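Side-chain contact in polyketide biosynthesis cytochrome P450 PksS (Bacillus subtilis, PDB 4YZR), which is a haem-dependent cytochrome P450 monooxygenase that acts on dihydrobacillaene in the biosynthesis of the polyketide antibiotic bacillaene in Bacillus subtilis: residues G253-L258 with I385-N390. Numbering follows the deposited sequence.
Sequences GTLALL and IQWRKN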
loop_
_atom_site.group_PDB
_atom_site.type_symbol
_atom_site.label_atom_id
_atom_site.label_comp_id
_atom_site.label_asym_id
_atom_site.label_seq_id
_atom_site.Cartn_x
_atom_site.Cartn_y
_atom_site.Cartn_z
ATOM N N GLY A 253 7.671 7.794 -5.062
ATOM C CA GLY A 253 7.368 9.239 -5.218
ATOM C C GLY A 253 8.628 10.049 -5.299
ATOM O O GLY A 253 8.669 10.972 -6.127
ATOM N N THR A 254 9.638 9.707 -4.481
ATOM C CA THR A 254 10.908 10.439 -4.568
ATOM C C THR A 254 11.466 10.231 -5.962
ATOM O O THR A 254 11.939 11.185 -6.649
ATOM C CB THR A 254 11.876 9.977 -3.499
ATOM O OG1 THR A 254 11.363 10.350 -2.235
ATOM C CG2 THR A 254 13.234 10.658 -3.627
ATOM N N LEU A 255 11.514 8.995 -6.434
ATOM C CA LEU A 255 12.032 8.705 -7.766
ATOM C C LEU A 255 11.292 9.568 -8.822
ATOM O O LEU A 255 11.916 10.183 -9.704
ATOM C CB LEU A 255 11.966 7.212 -8.107
ATOM C CG LEU A 255 12.302 6.858 -9.558
ATOM C CD1 LEU A 255 13.742 7.252 -9.905
ATOM C CD2 LEU A 255 12.094 5.364 -9.812
ATOM N N ALA A 256 9.961 9.582 -8.759
ATOM C CA ALA A 256 9.190 10.320 -9.769
ATOM C C ALA A 256 9.552 11.804 -9.687
ATOM O O ALA A 256 9.693 12.428 -10.779
ATOM C CB ALA A 256 7.705 10.095 -9.580
ATOM N N LEU A 257 9.659 12.404 -8.539
ATOM C CA LEU A 257 10.104 13.788 -8.434
ATOM C C LEU A 257 11.488 13.975 -9.005
ATOM O O LEU A 257 11.641 14.949 -9.773
ATOM C CB LEU A 257 10.061 14.255 -7.009
ATOM C CG LEU A 257 8.692 14.397 -6.351
ATOM C CD1 LEU A 257 8.795 14.550 -4.842
ATOM C CD2 LEU A 257 7.880 15.535 -6.973
ATOM N N LEU A 258 12.422 13.068 -8.801
ATOM C CA LEU A 258 13.787 13.185 -9.326
ATOM C C LEU A 258 13.812 12.994 -10.833
ATOM O O LEU A 258 14.810 13.466 -11.439
ATOM C CB LEU A 258 14.740 12.273 -8.568
ATOM C CG LEU A 258 14.851 12.553 -7.074
ATOM C CD1 LEU A 258 15.764 11.513 -6.457
ATOM C CD2 LEU A 258 15.319 13.970 -6.816
ATOM N N ILE A 385 18.013 0.980 -12.499
ATOM C CA ILE A 385 17.099 1.136 -11.343
ATOM C C ILE A 385 16.633 -0.257 -10.992
ATOM O O ILE A 385 16.250 -1.037 -11.879
ATOM C CB ILE A 385 15.933 2.034 -11.680
ATOM C CG1 ILE A 385 16.430 3.499 -11.805
ATOM C CG2 ILE A 385 14.845 1.952 -10.561
ATOM C CD1 ILE A 385 15.495 4.570 -12.231
ATOM N N GLN A 386 16.650 -0.591 -9.726
ATOM C CA GLN A 386 16.381 -1.938 -9.229
ATOM C C GLN A 386 15.018 -1.932 -8.510
ATOM O O GLN A 386 14.857 -1.345 -7.441
ATOM C CB GLN A 386 17.429 -2.449 -8.284
ATOM C CG GLN A 386 18.882 -2.418 -8.849
ATOM C CD GLN A 386 18.992 -3.239 -10.096
ATOM O OE1 GLN A 386 19.421 -2.754 -11.135
ATOM N NE2 GLN A 386 18.495 -4.453 -10.043
ATOM N N TRP A 387 14.143 -2.710 -9.042
ATOM C CA TRP A 387 12.821 -2.894 -8.502
ATOM C C TRP A 387 12.683 -4.229 -7.794
ATOM O O TRP A 387 13.279 -5.256 -8.262
ATOM C CB TRP A 387 11.779 -2.846 -9.616
ATOM C CG TRP A 387 11.652 -1.539 -10.208
ATOM C CD1 TRP A 387 12.281 -1.074 -11.318
ATOM C CD2 TRP A 387 10.900 -0.416 -9.701
ATOM N NE1 TRP A 387 11.966 0.245 -11.533
ATOM C CE2 TRP A 387 11.093 0.661 -10.589
ATOM C CE3 TRP A 387 10.019 -0.252 -8.642
ATOM C CZ2 TRP A 387 10.481 1.905 -10.375
ATOM C CZ3 TRP A 387 9.440 0.970 -8.432
ATOM C CH2 TRP A 387 9.736 2.006 -9.223
ATOM N N ARG A 388 11.939 -4.328 -6.707
ATOM C CA ARG A 388 11.670 -5.598 -6.031
ATOM C C ARG A 388 10.753 -6.460 -6.894
ATOM O O ARG A 388 9.990 -5.979 -7.721
ATOM C CB ARG A 388 10.978 -5.352 -4.732
ATOM C CG ARG A 388 11.931 -4.623 -3.782
ATOM C CD ARG A 388 11.267 -4.173 -2.520
ATOM N NE ARG A 388 11.003 -5.257 -1.590
ATOM C CZ ARG A 388 10.530 -5.053 -0.358
ATOM N NH1 ARG A 388 10.180 -3.835 0.076
ATOM N NH2 ARG A 388 10.337 -6.093 0.432
ATOM N N LYS A 389 10.874 -7.793 -6.791
ATOM C CA LYS A 389 10.007 -8.710 -7.425
ATOM C C LYS A 389 8.752 -8.802 -6.604
ATOM O O LYS A 389 8.740 -9.335 -5.539
ATOM C CB LYS A 389 10.704 -10.039 -7.480
ATOM C CG LYS A 389 9.947 -11.141 -8.265
ATOM C CD LYS A 389 10.615 -12.551 -8.115
ATOM C CE LYS A 389 9.817 -13.658 -8.805
ATOM N NZ LYS A 389 9.329 -13.297 -10.175
ATOM N N ASN A 390 7.718 -8.244 -7.090
ATOM C CA ASN A 390 6.386 -8.300 -6.454
ATOM C C ASN A 390 5.435 -7.891 -7.544
ATOM O O ASN A 390 5.633 -6.715 -7.997
ATOM C CB ASN A 390 6.302 -7.396 -5.215
ATOM C CG ASN A 390 5.020 -7.609 -4.390
ATOM O OD1 ASN A 390 3.899 -7.698 -4.899
ATOM N ND2 ASN A 390 5.223 -7.781 -3.102
#
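The flat group of the contact is the W387 indole, and L255 meets it obliquely, at its six-membered ring. CD2 of L255 lies 3.9 Å from CZ2 of W387 and 4.1 Å from CH2. R394 makes a cation-pi contact with the same indole. The other methyl of the leucine, CD1, meets CD1 of I385 tip to tip at 4.0 Å. L255 is thus forked between two residues of the loop. Its chi1 of 172° turns CG anti to the backbone N, and the two methyls fork from CG, one to each partner. With chi2 at 175° the I385 chain is extended, and its CD1 reaches toward L255. No hydrogen bond crosses between the segments, and the contact is small and apolar, with about 111 Å² buried in all. This is plain packing away from the haem; the W387 side chain is about 13 Å from the bound haem. L396 also touches both I385 and W387. The contact joins the C-terminal part of the long helix 228-259 to the loop between strands 377-378 and 400-402. On other sides of that helix, T254 packs on helix 355-372, and A256 and L257 on helix 274-285.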